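Local structure of small ribosomal subunit biogenesis GTPase RsgA (Thermotoga maritima, 1U0L) at residues Gln87-Val92 with Glu161-Tyr166; Val92-Pro97 with Leu133-Glu138; Met120-Asn123 with Leu127-Glu130. The protein probably acts as a slow, circularly permuted GTPase, stimulated by the 30S ribosomal subunit, that assists the late maturation of that subunit. All coordinates share one frame; numbering follows the deposited sequence.

All three contacts lie in the GTPase domain and radiate from neighbouring strands of one sheet. Contact 1 sets helix 160-167 on strand 87-92; contact 2 follows the same strand into its loop and on to helix 130-143, sharing Val92; contact 3 starts from the adjacent strand, 117-122. Probable backbone hydrogen bonds tie these strands, among them Leu90 O to Val121 N (2.6 Å) and Val92 O to Asn123 N (2.9 Å). Contacts 2 and 3 are close companions, their centres 5 Å apart, whereas contact 1 is centred about 17 Å from contact 2 and 14 Å from contact 3. Contact 3 reaches GDP itself; the side chains of Ile89 and Val94 stand about 10 and 11 Å from it.

Contact 1 (Gln87-Val92 with Glu161-Tyr166); sequences QVILVV and EELKEY
Tyr166, the residue that meets Gln87 across this contact, has its backbone N bonded to Leu163 O at 3.0 Å, a three-residue spacing of the 3-10 kind near the end of helix 160-167. The helix belongs to a beta-alpha-beta crossover of the circularly permuted GTPase domain: it leads from edge strand 149-151 to strand 171-175, which runs into the P-loop, and passes over the two strands between them, 117-122 and 87-92. Helix 101-113 covers the other face of the sheet, where Val88, Leu90 and Val92 point.

Gln87 reaches out from the start of its strand with an extended chain (chi2 -176°), which carries CD to 3.7 Å from Tyr166 O. Its carboxamide therefore lies against the backbone carbonyl and the CB of the tyrosine; which end of the amide faces that carbonyl is uncertain in the model. The two side chains cross at about a right angle, the amide and ring planes 30° apart. The ring leads away from Gln87 and rests on Val119 of the next strand. One turn earlier in the helix, Leu163 extends toward the sheet with CG opposite its backbone N (chi1 179°). Ile89, also lodged against Met174 of strand 171-175, comes up to meet it, and the apolar touch is made methyl to methyl, Ile89 CD1 lying 4.4 Å from Leu163 CD1.

Contact 2 (Val92-Pro97 with Leu133-Glu138); sequences VTVKMP and LRKVRE
The loop that leaves the C-terminal end of strand 87-92, on the nucleotide side of the GTPase sheet, packs through Val94 on Lys135 and Val136 of helix 130-143. The backbones come closest at Val94 and Lys135, whose CA atoms are 6.7 Å apart. Val94 points toward the helix and supplies the whole of the loop's touch on 133-138. Its CG1, turned opposite the carbonyl carbon, meets Val136 CG2 at 3.8 Å, the two branched side chains crossing at about a right angle. Beside this methyl pair the root of the lysine closes in, Val94 CB lying 4.3 Å from Lys135 CB.

Val94 also touches Asp132 and Leu139, so that it rests on four positions spaced along one face of the helix. Val92 leans on the same Leu139, which extends the apolar seam back to the end of the strand. The loop is fixed by polar bonds as well: Val94 N to the hydroxyl of Tyr128 and Thr93 O to Thr99 OG1.

At the outer margin the contact turns polar. Lys135 bends back along its own helix, with CE folded round the CG-CD bond (chi3 71°), to form a salt bridge with Asp132 OD1, while Lys95 comes from the loop to Asp132 OD2. Lys95 NZ and Lys135 NZ stand 6.0 Å apart, each paired with a different oxygen of this carboxylate, whose negative charge probably compensates both in part. The aspartate thus joins loop and helix by charge where Val94 joins them by apolar contact. The loop after strand 87-92 is in this way set against the helix that follows strand 117-122 and its NKxD (G4) motif, at the nucleotide-side end of the parallel strands of this GTPase domain.

Contact 3 (Met120-Asn123 with Leu127-Glu130); sequences MVIN and LYDE. With GDP (guanosine-5'-diphosphate), chain E.
Tyr128 lays the edge of its ring against Ile122, CE2 coming within 4.1 Å of Ile122 CG2, which lies near the ring plane. The two side chains cross at about a right angle. With CG beside its own backbone N and opposite the carbonyl carbon (chi1 -55°), the tyrosine turns inward from its loop and brings the phenol end to the last residue of 120-123: OH lies 2.7 Å from Asn123 O, and CZ 3.3 Å from the same oxygen. The hydroxyl is hydrogen-bonded to Val94 N, while Leu133 and Val136 of helix 130-143 touch the tyrosine side chain. A phenylalanine in place of Tyr128 would keep the ring but would probably leave Val94 N without its partner and slacken the tie between this loop and the one after strand 87-92.

Asn123 directs its side chain the other way, toward the nucleotide, with CG opposite its backbone N (chi1 -170°). Its CG is 3.6 Å from GDP O6, so the carboxamide borders the O6 and N7 side of guanine; how the amide is turned is uncertain. Leu127 approaches the far side of the base, its CG 4.1 Å from GDP N2. Asp126, in the turn between the segments, hydrogen-bonds GDP through OD2. Beyond Tyr128, Asp129 is the N-cap of helix 130-143, and its own N is bonded to Asp132 OD2. The sequence Asn123-Lys124-Met125-Asp126, which runs from the end of this strand toward the tyrosine's loop, has the form of the NKxD (G4) motif with which GTPases recognise guanine.

Contact 1 (Gln87-Val92 with Glu161-Tyr166)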
# COMPACT_ATOMS: atom_id res chain seq x y z
N GLN A 87 -0.41 4.06 4.31
CA GLN A 87 0.33 4.20 3.06
C GLN A 87 0.82 2.98 2.33
O GLN A 87 1.07 1.91 2.90
CB GLN A 87 1.56 5.08 3.26
CG GLN A 87 1.29 6.54 3.28
CD GLN A 87 2.55 7.34 3.40
OE1 GLN A 87 3.43 7.02 4.19
NE2 GLN A 87 2.65 8.40 2.61
N VAL A 88 1.00 3.21 1.04
CA VAL A 88 1.51 2.24 0.10
C VAL A 88 2.72 2.94 -0.47
O VAL A 88 2.60 4.04 -1.02
CB VAL A 88 0.55 2.00 -1.03
CG1 VAL A 88 1.23 1.15 -2.09
CG2 VAL A 88 -0.70 1.34 -0.51
N ILE A 89 3.90 2.35 -0.29
CA ILE A 89 5.11 2.93 -0.84
C ILE A 89 5.31 2.11 -2.09
O ILE A 89 5.64 0.92 -2.01
CB ILE A 89 6.30 2.74 0.07
CG1 ILE A 89 6.01 3.37 1.43
CG2 ILE A 89 7.52 3.36 -0.58
CD1 ILE A 89 5.85 4.89 1.41
N LEU A 90 5.07 2.73 -3.23
CA LEU A 90 5.17 2.04 -4.50
C LEU A 90 6.56 2.22 -5.10
O LEU A 90 6.87 3.27 -5.66
CB LEU A 90 4.11 2.56 -5.47
CG LEU A 90 3.41 1.50 -6.32
CD1 LEU A 90 2.56 2.16 -7.45
CD2 LEU A 90 4.47 0.59 -6.89
N VAL A 91 7.39 1.21 -4.96
CA VAL A 91 8.73 1.31 -5.50
C VAL A 91 8.70 0.85 -6.95
O VAL A 91 8.26 -0.25 -7.28
CB VAL A 91 9.74 0.51 -4.67
CG1 VAL A 91 11.07 0.46 -5.37
CG2 VAL A 91 9.93 1.19 -3.35
N VAL A 92 9.16 1.75 -7.81
CA VAL A 92 9.16 1.53 -9.24
C VAL A 92 10.56 1.56 -9.82
O VAL A 92 11.45 2.24 -9.31
CB VAL A 92 8.26 2.58 -9.91
CG1 VAL A 92 8.79 2.97 -11.27
CG2 VAL A 92 6.84 2.04 -10.00
N GLU A 161 16.22 10.35 2.98
CA GLU A 161 15.83 11.29 4.01
C GLU A 161 14.47 11.92 3.66
O GLU A 161 13.63 12.11 4.53
CB GLU A 161 16.92 12.35 4.18
CG GLU A 161 17.45 12.45 5.62
CD GLU A 161 17.69 11.08 6.29
OE1 GLU A 161 18.56 10.31 5.83
OE2 GLU A 161 17.00 10.77 7.30
N GLU A 162 14.26 12.22 2.38
CA GLU A 162 13.00 12.79 1.95
C GLU A 162 11.90 11.75 2.10
O GLU A 162 10.76 12.10 2.38
CB GLU A 162 13.04 13.23 0.49
CG GLU A 162 11.71 13.85 0.03
CD GLU A 162 11.62 14.08 -1.48
OE1 GLU A 162 12.63 14.48 -2.10
OE2 GLU A 162 10.51 13.90 -2.04
N LEU A 163 12.24 10.48 1.90
CA LEU A 163 11.24 9.43 2.00
C LEU A 163 10.91 9.14 3.45
O LEU A 163 9.79 8.72 3.77
CB LEU A 163 11.73 8.16 1.30
CG LEU A 163 10.78 6.95 1.36
CD1 LEU A 163 9.49 7.28 0.60
CD2 LEU A 163 11.45 5.71 0.78
N LYS A 164 11.88 9.33 4.33
CA LYS A 164 11.66 9.11 5.75
C LYS A 164 10.55 10.07 6.16
O LYS A 164 9.76 9.79 7.05
CB LYS A 164 12.91 9.44 6.55
CG LYS A 164 13.77 8.24 6.90
CD LYS A 164 15.09 8.72 7.48
CE LYS A 164 16.04 7.56 7.72
NZ LYS A 164 17.42 8.07 7.93
N GLU A 165 10.50 11.21 5.49
CA GLU A 165 9.49 12.19 5.81
C GLU A 165 8.05 11.70 5.64
O GLU A 165 7.18 12.16 6.36
CB GLU A 165 9.71 13.46 4.99
CG GLU A 165 9.46 14.70 5.81
CD GLU A 165 10.15 14.62 7.17
OE1 GLU A 165 11.40 14.58 7.19
OE2 GLU A 165 9.43 14.60 8.20
N TYR A 166 7.80 10.79 4.71
CA TYR A 166 6.43 10.29 4.53
C TYR A 166 6.12 9.12 5.43
O TYR A 166 4.96 8.87 5.75
CB TYR A 166 6.15 9.80 3.11
CG TYR A 166 6.25 10.83 2.03
CD1 TYR A 166 7.49 11.20 1.51
CD2 TYR A 166 5.11 11.44 1.53
CE1 TYR A 166 7.58 12.17 0.52
CE2 TYR A 166 5.20 12.42 0.54
CZ TYR A 166 6.44 12.78 0.05
OH TYR A 166 6.54 13.76 -0.89

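Contact 2 (Val92-Pro97 with Leu133-Glu138)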
# COMPACT_ATOMS: atom_id res chain seq x y z
N VAL A 92 9.16 1.75 -7.81
CA VAL A 92 9.16 1.53 -9.24
C VAL A 92 10.56 1.56 -9.82
O VAL A 92 11.45 2.24 -9.31
CB VAL A 92 8.26 2.58 -9.91
CG1 VAL A 92 8.79 2.97 -11.27
CG2 VAL A 92 6.84 2.04 -10.00
N THR A 93 10.73 0.85 -10.93
CA THR A 93 12.02 0.72 -11.59
C THR A 93 11.89 0.91 -13.10
O THR A 93 11.06 0.25 -13.74
CB THR A 93 12.54 -0.69 -11.27
OG1 THR A 93 13.57 -0.61 -10.28
CG2 THR A 93 13.02 -1.39 -12.49
N VAL A 94 12.68 1.79 -13.70
CA VAL A 94 12.58 1.96 -15.16
C VAL A 94 13.48 0.97 -15.87
O VAL A 94 13.09 0.38 -16.89
CB VAL A 94 12.96 3.39 -15.68
CG1 VAL A 94 12.34 4.45 -14.80
CG2 VAL A 94 14.46 3.55 -15.78
N LYS A 95 14.67 0.78 -15.32
CA LYS A 95 15.68 -0.11 -15.87
C LYS A 95 15.57 -1.41 -15.09
O LYS A 95 14.50 -1.74 -14.61
CB LYS A 95 17.06 0.53 -15.67
CG LYS A 95 18.19 0.09 -16.59
CD LYS A 95 19.46 0.81 -16.12
CE LYS A 95 20.71 0.40 -16.87
NZ LYS A 95 20.73 0.83 -18.29
N MET A 96 16.68 -2.12 -14.95
CA MET A 96 16.69 -3.40 -14.25
C MET A 96 15.31 -4.04 -14.09
O MET A 96 14.77 -4.54 -15.08
CB MET A 96 17.40 -3.26 -12.91
CG MET A 96 18.91 -3.29 -13.05
SD MET A 96 19.47 -4.62 -14.13
CE MET A 96 19.97 -3.64 -15.59
N PRO A 97 14.71 -4.04 -12.89
CA PRO A 97 13.38 -4.77 -13.05
C PRO A 97 12.37 -4.35 -14.14
O PRO A 97 11.49 -5.12 -14.47
CB PRO A 97 12.80 -4.65 -11.65
CG PRO A 97 14.05 -4.78 -10.80
CD PRO A 97 15.09 -3.92 -11.54
N LEU A 133 17.04 8.08 -17.76
CA LEU A 133 16.55 9.30 -17.16
C LEU A 133 15.40 9.88 -17.95
O LEU A 133 14.49 10.48 -17.38
CB LEU A 133 17.67 10.32 -17.05
CG LEU A 133 18.65 9.93 -15.94
CD1 LEU A 133 19.60 11.06 -15.76
CD2 LEU A 133 17.92 9.63 -14.63
N ARG A 134 15.42 9.68 -19.25
CA ARG A 134 14.36 10.18 -20.09
C ARG A 134 13.08 9.43 -19.72
O ARG A 134 12.00 10.03 -19.58
CB ARG A 134 14.71 9.95 -21.56
CG ARG A 134 13.90 10.80 -22.51
CD ARG A 134 14.22 10.44 -23.94
NE ARG A 134 15.66 10.42 -24.13
CZ ARG A 134 16.27 9.69 -25.05
NH1 ARG A 134 15.54 8.94 -25.87
NH2 ARG A 134 17.60 9.71 -25.14
N LYS A 135 13.20 8.12 -19.53
CA LYS A 135 12.06 7.30 -19.15
C LYS A 135 11.56 7.74 -17.77
O LYS A 135 10.37 7.65 -17.47
CB LYS A 135 12.44 5.82 -19.14
CG LYS A 135 12.41 5.18 -20.52
CD LYS A 135 13.81 4.79 -21.01
CE LYS A 135 14.39 3.59 -20.23
NZ LYS A 135 15.77 3.19 -20.66
N VAL A 136 12.49 8.20 -16.94
CA VAL A 136 12.11 8.68 -15.62
C VAL A 136 11.25 9.92 -15.82
O VAL A 136 10.13 9.98 -15.32
CB VAL A 136 13.35 9.07 -14.77
CG1 VAL A 136 12.90 9.88 -13.53
CG2 VAL A 136 14.10 7.80 -14.33
N ARG A 137 11.77 10.89 -16.57
CA ARG A 137 11.01 12.11 -16.81
C ARG A 137 9.63 11.82 -17.40
O ARG A 137 8.73 12.66 -17.34
CB ARG A 137 11.78 13.06 -17.74
CG ARG A 137 12.25 14.33 -17.04
CD ARG A 137 13.09 15.23 -17.95
NE ARG A 137 14.31 14.58 -18.43
CZ ARG A 137 14.52 14.19 -19.69
NH1 ARG A 137 13.59 14.38 -20.63
NH2 ARG A 137 15.67 13.60 -20.01
N GLU A 138 9.46 10.62 -17.95
CA GLU A 138 8.17 10.24 -18.53
C GLU A 138 7.23 9.74 -17.44
O GLU A 138 6.01 9.81 -17.58
CB GLU A 138 8.34 9.15 -19.58
CG GLU A 138 9.17 9.55 -20.76
CD GLU A 138 8.97 8.63 -21.94
OE1 GLU A 138 9.26 7.43 -21.78
OE2 GLU A 138 8.50 9.11 -23.00

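Contact 3 (Met120-Asn123 with Leu127-Glu130)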
# COMPACT_ATOMS: atom_id res chain seq x y z
N MET A 120 4.85 7.15 -4.62
CA MET A 120 5.59 6.49 -5.70
C MET A 120 7.08 6.76 -5.56
O MET A 120 7.50 7.92 -5.43
CB MET A 120 5.08 6.99 -7.06
CG MET A 120 5.72 6.31 -8.26
SD MET A 120 4.90 6.68 -9.85
CE MET A 120 3.19 6.15 -9.47
N VAL A 121 7.87 5.70 -5.58
CA VAL A 121 9.32 5.86 -5.46
C VAL A 121 10.11 5.26 -6.64
O VAL A 121 10.23 4.04 -6.75
CB VAL A 121 9.88 5.21 -4.17
CG1 VAL A 121 11.38 5.42 -4.13
CG2 VAL A 121 9.21 5.79 -2.91
N ILE A 122 10.66 6.12 -7.50
CA ILE A 122 11.48 5.65 -8.62
C ILE A 122 12.84 5.33 -8.02
O ILE A 122 13.63 6.23 -7.72
CB ILE A 122 11.72 6.75 -9.68
CG1 ILE A 122 10.41 7.44 -10.08
CG2 ILE A 122 12.45 6.14 -10.89
CD1 ILE A 122 9.66 6.71 -11.13
N ASN A 123 13.14 4.05 -7.86
CA ASN A 123 14.42 3.65 -7.25
C ASN A 123 15.57 3.31 -8.23
O ASN A 123 15.40 3.29 -9.45
CB ASN A 123 14.16 2.45 -6.34
CG ASN A 123 15.35 2.10 -5.47
OD1 ASN A 123 15.62 0.92 -5.21
ND2 ASN A 123 16.07 3.13 -5.00
N LEU A 127 21.82 3.94 -11.14
CA LEU A 127 22.09 3.08 -12.29
C LEU A 127 21.71 3.67 -13.64
O LEU A 127 22.17 3.20 -14.68
CB LEU A 127 21.32 1.77 -12.10
CG LEU A 127 22.00 0.41 -12.03
CD1 LEU A 127 23.01 0.38 -10.88
CD2 LEU A 127 20.92 -0.65 -11.83
N TYR A 128 20.88 4.70 -13.62
CA TYR A 128 20.37 5.30 -14.84
C TYR A 128 21.25 6.20 -15.67
O TYR A 128 21.86 7.13 -15.16
CB TYR A 128 19.08 6.04 -14.53
CG TYR A 128 18.04 5.17 -13.86
CD1 TYR A 128 18.12 3.78 -13.93
CD2 TYR A 128 16.97 5.74 -13.18
CE1 TYR A 128 17.15 2.97 -13.34
CE2 TYR A 128 15.99 4.95 -12.59
CZ TYR A 128 16.09 3.56 -12.68
OH TYR A 128 15.12 2.76 -12.10
N ASP A 129 21.30 5.92 -16.97
CA ASP A 129 22.06 6.73 -17.92
C ASP A 129 21.07 7.73 -18.52
O ASP A 129 19.94 7.84 -18.03
CB ASP A 129 22.68 5.85 -19.02
CG ASP A 129 21.63 5.04 -19.81
OD1 ASP A 129 22.00 3.96 -20.31
OD2 ASP A 129 20.47 5.49 -19.94
N GLU A 130 21.47 8.44 -19.56
CA GLU A 130 20.59 9.44 -20.16
C GLU A 130 19.27 8.94 -20.73
O GLU A 130 18.25 9.61 -20.58
CB GLU A 130 21.35 10.23 -21.22
CG GLU A 130 22.23 11.31 -20.61
CD GLU A 130 21.48 12.18 -19.59
OE1 GLU A 130 20.38 12.69 -19.91
OE2 GLU A 130 22.01 12.35 -18.47
PB GDP E . 13.04 -6.36 -3.53
O1B GDP E . 12.23 -5.26 -4.14
O2B GDP E . 12.63 -7.74 -3.99
O3B GDP E . 13.08 -6.30 -1.98
O3A GDP E . 14.61 -6.12 -4.06
PA GDP E . 15.94 -6.05 -3.24
O1A GDP E . 16.32 -7.39 -2.69
O2A GDP E . 15.86 -4.94 -2.20
O5' GDP E . 17.03 -5.58 -4.34
C5' GDP E . 17.32 -6.43 -5.45
C4' GDP E . 18.74 -6.24 -5.90
O4' GDP E . 18.85 -4.88 -6.37
C3' GDP E . 19.84 -6.50 -4.83
O3' GDP E . 20.86 -7.39 -5.47
C2' GDP E . 20.43 -5.11 -4.54
O2' GDP E . 21.84 -5.22 -4.37
C1' GDP E . 19.93 -4.24 -5.76
N9 GDP E . 19.42 -2.77 -5.44
C8 GDP E . 18.37 -2.43 -4.64
N7 GDP E . 18.21 -1.09 -4.61
C5 GDP E . 19.21 -0.58 -5.43
C6 GDP E . 19.52 0.77 -5.78
O6 GDP E . 18.92 1.78 -5.40
N1 GDP E . 20.62 0.89 -6.64
C2 GDP E . 21.33 -0.20 -7.11
N2 GDP E . 22.38 0.03 -7.93
N3 GDP E . 21.03 -1.48 -6.78
C4 GDP E . 19.97 -1.59 -5.94